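Local coordinates for protein phosphoribosylamine--glycine ligase (Thermotoga maritima, PDB 1VKZ) that catalyses the ATP-dependent joining of glycine to 5-phosphoribosylamine, giving glycinamide ribonucleotide in de novo purine biosynthesis, at residues Arg153-Leu158 and Tyr338-Glu343; Gly291-Glu296 and Asp330-Ala335; Gly230-Trp235 and Gly403-Arg408; Ile356-Val361 and Gly366-Asn371; Lys346-Pro351 and Gly373-Cys378. All coordinates share one frame; numbering follows the deposited sequence.

Interaction 1 of 5, residues Arg153-Leu158 and Tyr338-Glu343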
# COMPACT_ATOMS: atom_id res chain seq x y z
N ARG A 153 -4.93 -8.20 6.86
CA ARG A 153 -4.39 -6.88 7.12
C ARG A 153 -2.87 -6.99 7.00
O ARG A 153 -2.15 -6.63 7.92
CB ARG A 153 -4.80 -6.39 8.52
N GLY A 154 -2.41 -7.55 5.87
CA GLY A 154 -0.98 -7.77 5.64
C GLY A 154 -0.24 -8.28 6.87
O GLY A 154 0.84 -7.80 7.19
N LYS A 155 -0.86 -9.24 7.58
CA LYS A 155 -0.21 -9.92 8.70
C LYS A 155 -0.20 -11.44 8.50
O LYS A 155 0.02 -12.19 9.45
CB LYS A 155 -0.93 -9.58 10.04
CG LYS A 155 -0.87 -8.11 10.47
CD LYS A 155 -1.13 -7.96 11.98
CE LYS A 155 -0.72 -6.58 12.53
NZ LYS A 155 -0.90 -6.48 14.01
N GLY A 156 -0.43 -11.90 7.27
CA GLY A 156 -0.61 -13.34 6.99
C GLY A 156 0.37 -14.00 6.03
O GLY A 156 0.12 -15.08 5.52
N VAL A 157 1.48 -13.35 5.75
CA VAL A 157 2.59 -14.01 5.11
C VAL A 157 3.62 -14.36 6.19
O VAL A 157 4.22 -13.46 6.77
CB VAL A 157 3.21 -13.09 4.10
CG1 VAL A 157 4.46 -13.71 3.50
CG2 VAL A 157 2.20 -12.78 3.02
N LEU A 158 3.82 -15.66 6.47
CA LEU A 158 4.80 -16.11 7.48
C LEU A 158 6.09 -16.46 6.80
O LEU A 158 6.08 -17.05 5.73
CB LEU A 158 4.31 -17.35 8.24
CG LEU A 158 2.95 -17.24 8.96
CD1 LEU A 158 2.51 -18.60 9.51
CD2 LEU A 158 2.97 -16.19 10.07
N TYR A 338 2.11 0.73 18.86
CA TYR A 338 1.98 0.35 17.46
C TYR A 338 3.02 -0.69 17.10
O TYR A 338 4.18 -0.46 17.39
CB TYR A 338 2.20 1.59 16.57
CG TYR A 338 2.06 1.30 15.08
CD1 TYR A 338 0.82 0.98 14.54
CD2 TYR A 338 3.15 1.36 14.22
CE1 TYR A 338 0.66 0.72 13.19
CE2 TYR A 338 3.00 1.09 12.86
CZ TYR A 338 1.75 0.75 12.35
OH TYR A 338 1.56 0.46 11.00
N PRO A 339 2.66 -1.80 16.42
CA PRO A 339 1.33 -2.06 15.88
C PRO A 339 0.33 -2.87 16.72
O PRO A 339 -0.87 -2.76 16.49
CB PRO A 339 1.64 -2.85 14.59
CG PRO A 339 3.09 -3.26 14.70
CD PRO A 339 3.59 -2.88 16.06
N ASP A 340 0.80 -3.68 17.66
CA ASP A 340 -0.07 -4.66 18.28
C ASP A 340 -1.18 -4.06 19.16
O ASP A 340 -2.17 -4.73 19.46
CB ASP A 340 0.76 -5.67 19.08
CG ASP A 340 1.66 -6.54 18.19
OD1 ASP A 340 1.84 -6.20 16.98
OD2 ASP A 340 2.20 -7.59 18.61
N ALA A 341 -1.02 -2.80 19.55
CA ALA A 341 -1.91 -2.18 20.54
C ALA A 341 -1.60 -0.70 20.69
O ALA A 341 -1.05 -0.32 21.72
CB ALA A 341 -1.75 -2.89 21.89
N PRO A 342 -1.92 0.12 19.69
CA PRO A 342 -1.55 1.55 19.74
C PRO A 342 -2.35 2.26 20.80
O PRO A 342 -3.50 1.88 21.03
CB PRO A 342 -1.93 2.07 18.35
CG PRO A 342 -2.97 1.14 17.83
CD PRO A 342 -2.68 -0.21 18.47
N GLU A 343 -1.76 3.23 21.47
CA GLU A 343 -2.50 3.99 22.44
C GLU A 343 -3.04 5.23 21.77
O GLU A 343 -2.38 5.87 20.96
CB GLU A 343 -1.66 4.30 23.69
CG GLU A 343 -0.65 5.43 23.60
CD GLU A 343 0.19 5.58 24.86
OE1 GLU A 343 0.55 4.55 25.48
OE2 GLU A 343 0.50 6.72 25.25
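Lys155 reaches from the ATP-grasp part of the chain towards Pro339 and Asp340, which sit in a loop of the C-terminal domain. The lysine belongs to a glycine-rich loop leading into strand 157-160, an element that in ATP-grasp enzymes usually lies over the nucleotide; 153-158 falls within a longer stretch predicted to bind ATP. Lys155 NZ ends 4.1 Å from Asp340 OD1, so the opposite charges should attract, but the pair is too long for a salt bridge. Pro339 CB is the other near neighbour, 4.5 Å from Lys155 NZ. The contact is thin and solvent-facing, burying about 70 Å² in all.

The reach comes from the lysine itself. CG lies beside the backbone N (chi1 -64°), and from there the chain runs out extended, bridging a gap of 10.8 Å between Lys155 CA and Pro339 CA. Asp340 turns its CG the same way, beside its own N, and the two side chains meet at a slant.

Further out, each side has its own support. On the Lys155 side, Gly156 is tied by backbone bonding to Ala148 in the neighbouring strand. On the other, Pro339 follows a cis peptide bond, and Tyr338 OH is hydrogen-bonded to Gly230 N. Pro339 CB rests on one face of the Tyr338 ring, 3.9 Å above its plane and displaced towards the rim.

Interaction 2 of 5, residues Gly291-Glu296 and Asp330-Ala335; sequences GDPETE and DVVLAA
Pro293 and Glu296 turn towards Asp330 and Val332, docking the start of helix 294-301 on strand 327-334. The proline ring crosses both strand side chains at about a right angle, and Pro293 CG meets Val332 CG2 at 4.0 Å. Asp330 holds its CG anti to the backbone N (chi1 -178°), which carries the carboxylate out to the helix start. Glu296, bent at chi2, runs diagonally over to it, with Glu296 CB 3.5 Å from Asp330 OD2. The two carboxylate planes are turned 44° apart, and no hydrogen bond links them.

Pro293 follows a cis peptide bond and occupies the N-cap position. Within the same segment, Gly291 O accepts both Thr295 OG1, at 2.7 Å and in the carbonyl plane, and Thr295 N, fixing the first turn. Asp292 O is hydrogen-bonded to Arg374 NH1 of the next strand in the sheet, so the helix start is tied to two strands of the C-terminal domain.

Glu296 OE2 and Asp330 OD2 are 4.2 Å apart in a buried setting. Asp292 OD1, however, lies only 2.5 Å from Glu296 OE2, where one acid probably holds a proton; that would lessen any repulsion between Glu296 and Asp330, whose OD2 is also hydrogen-bonded to His377 ND1.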
# COMPACT_ATOMS: atom_id res chain seq x y z
N GLY A 291 0.46 1.89 -2.09
CA GLY A 291 0.93 1.73 -0.70
C GLY A 291 0.87 2.97 0.21
O GLY A 291 0.66 4.10 -0.25
N ASP A 292 1.01 2.73 1.52
CA ASP A 292 1.02 3.74 2.58
C ASP A 292 2.16 3.30 3.49
O ASP A 292 2.03 2.29 4.14
CB ASP A 292 -0.29 3.72 3.36
CG ASP A 292 -0.61 5.03 4.11
OD1 ASP A 292 0.27 5.81 4.51
OD2 ASP A 292 -1.77 5.37 4.35
N PRO A 293 3.27 4.03 3.56
CA PRO A 293 3.38 5.41 3.15
C PRO A 293 4.04 5.69 1.80
O PRO A 293 4.59 6.77 1.63
CB PRO A 293 4.24 5.97 4.25
CG PRO A 293 5.11 4.82 4.68
CD PRO A 293 4.54 3.55 4.14
N GLU A 294 3.98 4.78 0.83
CA GLU A 294 4.59 5.10 -0.48
C GLU A 294 3.88 6.22 -1.22
O GLU A 294 4.49 7.00 -1.90
CB GLU A 294 4.64 3.88 -1.39
CG GLU A 294 5.62 2.80 -0.97
CD GLU A 294 4.95 1.63 -0.30
OE1 GLU A 294 4.04 1.88 0.52
OE2 GLU A 294 5.33 0.49 -0.59
N THR A 295 2.56 6.26 -1.12
CA THR A 295 1.76 7.28 -1.79
C THR A 295 2.15 8.69 -1.39
O THR A 295 2.30 9.57 -2.24
CB THR A 295 0.24 7.07 -1.50
OG1 THR A 295 -0.23 5.83 -2.08
CG2 THR A 295 -0.63 8.17 -2.15
N GLU A 296 2.31 8.90 -0.09
CA GLU A 296 2.78 10.19 0.47
C GLU A 296 4.01 10.65 -0.29
O GLU A 296 4.10 11.78 -0.71
CB GLU A 296 3.11 10.04 1.97
CG GLU A 296 1.91 9.91 2.89
CD GLU A 296 1.36 8.50 3.07
OE1 GLU A 296 1.36 7.65 2.13
OE2 GLU A 296 0.85 8.25 4.18
N ASP A 330 9.44 10.51 3.90
CA ASP A 330 8.31 10.41 4.82
C ASP A 330 8.83 9.81 6.13
O ASP A 330 9.29 8.68 6.12
CB ASP A 330 7.25 9.51 4.18
CG ASP A 330 5.98 9.36 5.01
OD1 ASP A 330 5.90 9.90 6.15
OD2 ASP A 330 4.99 8.72 4.57
N VAL A 331 8.81 10.58 7.22
CA VAL A 331 9.04 10.02 8.53
C VAL A 331 7.66 9.87 9.16
O VAL A 331 6.97 10.85 9.39
CB VAL A 331 9.98 10.88 9.46
CG1 VAL A 331 9.96 10.36 10.90
CG2 VAL A 331 11.40 10.90 8.96
N VAL A 332 7.29 8.62 9.44
CA VAL A 332 6.05 8.32 10.07
C VAL A 332 6.22 8.45 11.59
O VAL A 332 7.12 7.83 12.18
CB VAL A 332 5.56 6.88 9.71
CG1 VAL A 332 4.18 6.61 10.32
CG2 VAL A 332 5.51 6.67 8.20
N LEU A 333 5.37 9.28 12.22
CA LEU A 333 5.17 9.21 13.67
C LEU A 333 3.96 8.33 14.01
O LEU A 333 2.85 8.54 13.52
CB LEU A 333 5.00 10.59 14.29
CG LEU A 333 5.94 11.65 13.74
CD1 LEU A 333 5.55 13.01 14.32
CD2 LEU A 333 7.35 11.29 14.04
N ALA A 334 4.21 7.32 14.83
CA ALA A 334 3.20 6.39 15.28
C ALA A 334 3.03 6.46 16.80
O ALA A 334 3.81 7.10 17.52
CB ALA A 334 3.55 4.98 14.84
N ALA A 335 1.98 5.83 17.29
CA ALA A 335 1.69 5.84 18.71
C ALA A 335 2.50 4.79 19.45
O ALA A 335 2.85 3.75 18.89
CB ALA A 335 0.22 5.59 18.93

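Interaction 3 of 5, residues Gly230-Trp235 and Gly403-Arg408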
# COMPACT_ATOMS: atom_id res chain seq x y z
N GLY A 230 2.78 -1.53 8.88
CA GLY A 230 2.27 -1.20 7.55
C GLY A 230 3.12 -0.16 6.85
O GLY A 230 2.75 0.22 5.70
N GLY A 231 4.17 0.31 7.57
CA GLY A 231 5.29 1.13 7.06
C GLY A 231 5.73 2.30 7.95
O GLY A 231 4.93 3.15 8.27
N MSE A 232 7.00 2.37 8.31
CA MSE A 232 7.52 3.42 9.23
C MSE A 232 8.20 4.63 8.54
O MSE A 232 8.64 5.59 9.18
CB MSE A 232 8.44 2.80 10.26
CG MSE A 232 7.69 1.92 11.22
SE MSE A 232 6.37 2.94 12.29
CE MSE A 232 7.63 3.79 13.71
N GLY A 233 8.28 4.58 7.23
CA GLY A 233 8.69 5.73 6.47
C GLY A 233 9.00 5.28 5.08
O GLY A 233 8.97 4.08 4.77
N SER A 234 9.31 6.24 4.22
CA SER A 234 9.81 5.93 2.90
C SER A 234 10.49 7.15 2.33
O SER A 234 10.40 8.26 2.87
CB SER A 234 8.70 5.46 1.99
OG SER A 234 7.73 6.46 1.93
N TRP A 235 11.22 6.92 1.27
CA TRP A 235 11.76 8.01 0.55
C TRP A 235 11.79 7.66 -0.90
O TRP A 235 11.60 6.51 -1.27
CB TRP A 235 13.12 8.36 1.06
CG TRP A 235 14.11 7.31 0.84
CD1 TRP A 235 14.47 6.29 1.70
CD2 TRP A 235 14.94 7.17 -0.31
NE1 TRP A 235 15.46 5.52 1.13
CE2 TRP A 235 15.77 6.04 -0.10
CE3 TRP A 235 15.07 7.89 -1.50
CZ2 TRP A 235 16.71 5.62 -1.05
CZ3 TRP A 235 16.00 7.47 -2.43
CH2 TRP A 235 16.82 6.35 -2.20
N GLY A 403 4.36 9.45 23.98
CA GLY A 403 4.73 8.17 23.41
C GLY A 403 5.02 8.21 21.94
O GLY A 403 4.90 7.19 21.26
N LYS A 404 5.41 9.39 21.44
CA LYS A 404 5.64 9.62 20.01
C LYS A 404 6.75 8.72 19.51
O LYS A 404 7.88 8.82 19.97
CB LYS A 404 5.98 11.10 19.78
CG LYS A 404 6.84 11.41 18.56
CD LYS A 404 7.02 12.93 18.39
CE LYS A 404 8.39 13.28 17.77
NZ LYS A 404 8.87 14.64 18.12
N THR A 405 6.42 7.85 18.55
CA THR A 405 7.28 6.75 18.14
C THR A 405 7.76 6.84 16.68
O THR A 405 6.96 6.83 15.73
CB THR A 405 6.51 5.44 18.33
OG1 THR A 405 6.18 5.26 19.71
CG2 THR A 405 7.36 4.23 17.98
N TYR A 406 9.08 6.89 16.50
CA TYR A 406 9.62 6.98 15.18
C TYR A 406 11.01 6.42 15.00
O TYR A 406 11.71 6.18 15.96
CB TYR A 406 9.55 8.41 14.66
CG TYR A 406 10.52 9.42 15.23
CD1 TYR A 406 10.17 10.18 16.33
CD2 TYR A 406 11.72 9.71 14.60
CE1 TYR A 406 11.02 11.16 16.82
CE2 TYR A 406 12.59 10.71 15.08
CZ TYR A 406 12.22 11.43 16.19
OH TYR A 406 13.02 12.41 16.71
N ARG A 407 11.36 6.20 13.73
CA ARG A 407 12.66 5.71 13.32
C ARG A 407 13.53 6.85 12.86
O ARG A 407 13.14 7.60 11.96
CB ARG A 407 12.53 4.76 12.14
CG ARG A 407 11.86 3.47 12.44
CD ARG A 407 11.80 2.53 11.25
NE ARG A 407 13.12 2.05 10.86
CZ ARG A 407 13.36 1.00 10.09
NH1 ARG A 407 12.38 0.26 9.60
NH2 ARG A 407 14.62 0.69 9.79
N ARG A 408 14.71 6.96 13.44
CA ARG A 408 15.70 7.97 13.05
C ARG A 408 16.58 7.43 11.94
O ARG A 408 17.48 8.11 11.44
CB ARG A 408 16.56 8.34 14.25
CG ARG A 408 15.76 8.86 15.42
CD ARG A 408 16.20 8.32 16.75
NE ARG A 408 15.98 9.31 17.80
CZ ARG A 408 14.79 9.62 18.30
NH1 ARG A 408 13.66 9.05 17.86
NH2 ARG A 408 14.72 10.54 19.27
O HOH W 1 9.30 6.30 11.48
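Met232, modelled as selenomethionine, supplies the apolar part of this contact with Arg407, Thr405 and Tyr406. Met232 CB packs 3.5 Å from Arg407 CD, the two side chains crossing at an angle, so it is the aliphatic stem of the arginine that is covered. Bends at chi2 (-64°) and chi3 (-79°) then curl the methionine round, bringing Met232 CE to 3.7 Å from Thr405 O and 4.0 Å from Tyr406 CA. The methyl thus rests on the backbone of the other segment.

No direct hydrogen bond joins the two segments; a water does. It donates to Met232 O at 2.5 Å and accepts from Arg407 N at 3.1 Å, bridging backbones whose CA atoms are 7.0 Å apart at these residues. The site lies at the six-stranded antiparallel sheet, where Ser234 pairs with Asp330 of strand 327-334 and Thr405 bonds to Ala334 at the far end of that same strand. Within the 403-408 loop, Thr405 OG1 donates to Gly403 O at 2.8 Å, tilted 30° from the carbonyl plane, and Arg407 NH1 is hydrogen-bonded to Arg219 O.

Ionic contacts hold the arginine's tip: Arg407 NH2 forms a salt bridge with Asp409, and Arg407 NH1 another with Asp224.

Interaction 4 of 5, residues Ile356-Val361 and Gly366-Asn371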
# COMPACT_ATOMS: atom_id res chain seq x y z
N ILE A 356 2.67 17.94 6.38
CA ILE A 356 2.27 16.78 7.15
C ILE A 356 1.07 16.15 6.48
O ILE A 356 0.22 16.84 5.95
CB ILE A 356 1.91 17.18 8.60
CG1 ILE A 356 3.06 17.91 9.26
CG2 ILE A 356 1.55 15.94 9.47
CD1 ILE A 356 2.73 18.44 10.58
N PHE A 357 1.03 14.82 6.46
CA PHE A 357 -0.15 14.09 6.08
C PHE A 357 -0.63 13.41 7.34
O PHE A 357 0.15 12.83 8.06
CB PHE A 357 0.15 13.08 5.00
CG PHE A 357 0.60 13.69 3.72
CD1 PHE A 357 -0.20 14.64 3.07
CD2 PHE A 357 1.78 13.32 3.14
CE1 PHE A 357 0.21 15.21 1.87
CE2 PHE A 357 2.19 13.89 1.95
CZ PHE A 357 1.41 14.82 1.32
N PHE A 358 -1.92 13.51 7.59
CA PHE A 358 -2.55 13.03 8.79
C PHE A 358 -3.22 11.71 8.53
O PHE A 358 -3.79 11.48 7.45
CB PHE A 358 -3.59 14.03 9.25
CG PHE A 358 -3.02 15.36 9.64
CD1 PHE A 358 -2.83 16.35 8.70
CD2 PHE A 358 -2.70 15.63 10.96
CE1 PHE A 358 -2.30 17.55 9.04
CE2 PHE A 358 -2.17 16.86 11.30
CZ PHE A 358 -1.97 17.81 10.34
N ALA A 359 -3.17 10.84 9.53
CA ALA A 359 -3.81 9.53 9.43
C ALA A 359 -4.61 9.33 10.70
O ALA A 359 -5.76 9.77 10.79
CB ALA A 359 -2.77 8.45 9.25
N GLY A 360 -4.00 8.69 11.69
CA GLY A 360 -4.69 8.41 12.95
C GLY A 360 -4.79 9.62 13.86
O GLY A 360 -4.21 9.64 14.95
N VAL A 361 -5.53 10.64 13.42
CA VAL A 361 -5.81 11.81 14.27
C VAL A 361 -7.28 12.06 14.36
O VAL A 361 -7.99 11.86 13.37
CB VAL A 361 -5.14 13.09 13.74
CG1 VAL A 361 -3.61 12.93 13.73
CG2 VAL A 361 -5.72 13.48 12.35
N GLY A 366 -11.93 20.13 21.44
CA GLY A 366 -11.33 21.25 20.72
C GLY A 366 -9.85 21.07 20.41
O GLY A 366 -9.16 22.02 20.04
N LYS A 367 -9.36 19.84 20.55
CA LYS A 367 -7.95 19.57 20.38
C LYS A 367 -7.72 18.47 19.35
O LYS A 367 -8.63 17.75 18.94
CB LYS A 367 -7.33 19.17 21.73
CG LYS A 367 -6.75 20.34 22.49
CD LYS A 367 -6.86 20.19 24.00
CE LYS A 367 -6.33 21.47 24.68
NZ LYS A 367 -6.11 21.34 26.15
N LEU A 368 -6.47 18.36 18.93
CA LEU A 368 -6.05 17.31 18.08
C LEU A 368 -5.52 16.19 19.01
O LEU A 368 -4.75 16.47 19.93
CB LEU A 368 -4.99 17.86 17.13
CG LEU A 368 -4.63 17.07 15.88
CD1 LEU A 368 -5.87 16.52 15.16
CD2 LEU A 368 -3.79 17.97 14.99
N VAL A 369 -5.98 14.96 18.77
CA VAL A 369 -5.60 13.79 19.57
C VAL A 369 -5.25 12.59 18.69
O VAL A 369 -5.75 12.48 17.56
CB VAL A 369 -6.71 13.40 20.58
CG1 VAL A 369 -7.20 14.64 21.35
CG2 VAL A 369 -7.87 12.74 19.90
N THR A 370 -4.38 11.69 19.16
CA THR A 370 -4.04 10.49 18.37
C THR A 370 -5.24 9.57 18.33
O THR A 370 -5.99 9.51 19.29
CB THR A 370 -2.83 9.70 18.94
OG1 THR A 370 -3.06 9.36 20.30
CG2 THR A 370 -1.56 10.53 18.95
N ASN A 371 -5.38 8.84 17.23
CA ASN A 371 -6.54 7.98 17.01
C ASN A 371 -6.23 6.99 15.91
O ASN A 371 -6.89 6.94 14.89
CB ASN A 371 -7.77 8.82 16.66
CG ASN A 371 -9.06 8.02 16.67
OD1 ASN A 371 -9.48 7.50 17.70
ND2 ASN A 371 -9.73 7.95 15.51
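Leu368 reaches across to Val361 and Phe358 with its two methyl groups. From CB the chain sets off with CG anti to the backbone N (chi1 -164°), which swings the branch towards the opposite segment. CG then splits the work: Leu368 CD1 approaches Val361 CB at 3.8 Å, while CD2 comes to 4.2 Å from Phe358 CE2. Leucine and phenylalanine cross at about a right angle, the methyl meeting the ring obliquely. That ring is packed from its own segment too, with Ile356 CG2 4.0 Å above the centre of one face and Val361 CG1 in plane at its edge.

The backbones meet a little further along. Asn371 N donates to Gly360 O at 2.7 Å, but the bond is bent (144° at the hydrogen) and the donor stands well above the carbonyl plane. Two CA-H...O contacts run beside it: Thr370 CA to Gly360 O at 3.5 Å and Val361 CA to Val369 O at 3.4 Å. The odd geometry probably reflects the inverse gamma turn centred on Gly360, closed by Val361 N bonding to Ala359 O at 2.8 Å, where strand 356-364 is interrupted. At the end of the turn, Val361 and Thr370 form an antiparallel non-hydrogen-bonded pair, their side chains diverging. The two consecutive antiparallel strands, 356-364 and 367-370, make a beta hairpin at one margin of the six-stranded sheet.

Interaction 5 of 5, residues Lys346-Pro351 and Gly373-Cys378; sequences KEITLP and GRVLHC
Ile348 and Val375 have the nearest CA atoms of the two segments, 9.4 Å apart, and no hydrogen bond passes between the backbones, so the contact is made by side chains. Ile348 meets Val375 tip to tip, Ile348 CD1 against Val375 CG1 at 3.8 Å. The valine methyl gets there because CG1 stands anti to the backbone N (chi1 -171°), pointing out to the isoleucine. The other branch of Ile348, CG2, lies 4.1 Å from Leu376 CD1, and here the two side chains run past each other in opposite directions. Leu350 brings its CD2 to within 4.2 Å of that same Leu376 CD1, crossing the leucine obliquely. One leucine methyl therefore serves two partners of the 346-351 segment.

Two consecutive residues of a strand would normally point to opposite faces; Val375 and Leu376 can both turn to this layer because they form a classic beta bulge, the pair of them facing Leu333 in the neighbouring strand 327-334. Leu333 is backbone hydrogen-bonded to both. On either side of the bulge, Arg374 and His377 leave from the other face of the sheet, where Arg374 NH1 bonds to Gly231 O.

The 346-351 segment is itself anchored along strand 367-370, through backbone bonding of Lys346 with Thr370 and of Ile348 with Leu368. Leu376 also packs on Ile356 and Phe358, and Leu350 likewise touches Phe358.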
# COMPACT_ATOMS: atom_id res chain seq x y z
N LYS A 346 -4.05 10.82 22.84
CA LYS A 346 -2.96 11.68 23.34
C LYS A 346 -2.93 12.98 22.54
O LYS A 346 -3.22 12.96 21.34
CB LYS A 346 -1.62 10.95 23.26
CG LYS A 346 -1.58 9.59 24.00
CD LYS A 346 -1.35 9.75 25.53
CE LYS A 346 -1.82 8.52 26.33
NZ LYS A 346 -3.30 8.50 26.62
N GLU A 347 -2.59 14.09 23.18
CA GLU A 347 -2.74 15.42 22.55
C GLU A 347 -1.55 15.78 21.64
O GLU A 347 -0.40 15.66 22.04
CB GLU A 347 -2.98 16.50 23.60
CG GLU A 347 -3.37 17.85 23.01
CD GLU A 347 -3.67 18.90 24.06
OE1 GLU A 347 -4.07 18.52 25.19
OE2 GLU A 347 -3.52 20.10 23.75
N ILE A 348 -1.85 16.24 20.43
CA ILE A 348 -0.84 16.51 19.42
C ILE A 348 -0.57 17.99 19.24
O ILE A 348 -1.46 18.75 18.87
CB ILE A 348 -1.27 15.92 18.06
CG1 ILE A 348 -1.51 14.41 18.16
CG2 ILE A 348 -0.25 16.23 16.98
CD1 ILE A 348 -2.54 13.91 17.18
N THR A 349 0.67 18.39 19.48
CA THR A 349 1.11 19.75 19.19
C THR A 349 1.80 19.75 17.83
O THR A 349 2.64 18.90 17.54
CB THR A 349 2.01 20.30 20.30
OG1 THR A 349 1.18 20.85 21.33
CG2 THR A 349 2.80 21.49 19.81
N LEU A 350 1.39 20.70 17.00
CA LEU A 350 1.86 20.81 15.62
C LEU A 350 2.53 22.15 15.43
O LEU A 350 2.15 23.13 16.06
CB LEU A 350 0.69 20.76 14.64
CG LEU A 350 -0.02 19.45 14.31
CD1 LEU A 350 -1.06 19.78 13.27
CD2 LEU A 350 0.93 18.33 13.82
N PRO A 351 3.54 22.20 14.57
CA PRO A 351 4.16 23.48 14.19
C PRO A 351 3.29 24.41 13.33
O PRO A 351 2.22 24.02 12.84
CB PRO A 351 5.39 23.04 13.39
CG PRO A 351 5.09 21.67 12.94
CD PRO A 351 4.25 21.05 13.98
N GLY A 373 -2.88 3.78 14.74
CA GLY A 373 -1.50 3.32 14.93
C GLY A 373 -0.48 4.30 14.42
O GLY A 373 0.44 4.67 15.13
N ARG A 374 -0.64 4.68 13.17
CA ARG A 374 0.17 5.69 12.53
C ARG A 374 -0.60 6.99 12.58
O ARG A 374 -1.75 7.10 12.09
CB ARG A 374 0.50 5.27 11.09
CG ARG A 374 1.19 3.91 11.09
CD ARG A 374 1.83 3.49 9.77
NE ARG A 374 0.84 3.09 8.76
CZ ARG A 374 1.14 2.82 7.50
NH1 ARG A 374 2.38 2.89 7.07
NH2 ARG A 374 0.19 2.49 6.67
N VAL A 375 0.05 8.00 13.17
CA VAL A 375 -0.59 9.26 13.51
C VAL A 375 -0.34 10.24 12.38
O VAL A 375 -1.28 10.70 11.70
CB VAL A 375 -0.07 9.77 14.89
CG1 VAL A 375 -0.87 10.99 15.40
CG2 VAL A 375 -0.16 8.67 15.89
N LEU A 376 0.93 10.54 12.17
CA LEU A 376 1.33 11.55 11.20
C LEU A 376 2.42 11.07 10.27
O LEU A 376 3.30 10.29 10.65
CB LEU A 376 1.86 12.81 11.92
CG LEU A 376 0.87 13.45 12.88
CD1 LEU A 376 1.58 14.23 13.97
CD2 LEU A 376 -0.10 14.35 12.15
N HIS A 377 2.41 11.65 9.08
CA HIS A 377 3.48 11.54 8.14
C HIS A 377 4.13 12.91 8.04
O HIS A 377 3.52 13.86 7.60
CB HIS A 377 2.89 11.07 6.84
CG HIS A 377 2.16 9.78 6.99
ND1 HIS A 377 2.65 8.59 6.50
CD2 HIS A 377 1.01 9.48 7.64
CE1 HIS A 377 1.82 7.61 6.82
NE2 HIS A 377 0.81 8.13 7.50
N CYS A 378 5.39 13.00 8.49
CA CYS A 378 6.20 14.21 8.33
C CYS A 378 7.05 14.18 7.04
O CYS A 378 7.88 13.30 6.85
CB CYS A 378 7.08 14.40 9.53
SG CYS A 378 6.11 14.81 11.00

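From the N terminus, interaction 1 opens first, at 153-158, and closes at 338-343, a wide loop from the nucleotide-binding region to the C-terminal domain. Interaction 3 opens within it at 230-235 but closes only at 403-408, so the two cross. Interaction 2 lies wholly inside both, fastening helix 294-301 to strand 327-334. After interaction 1 has closed, interaction 5 spans 346-351 to 373-378 and encloses the short hairpin of interaction 4; both fall within the span of interaction 3. Interactions 2 to 5 all reach the six-stranded sheet, with interactions 4 and 5 centred about 6 Å apart, whereas interaction 1 joins surface loops.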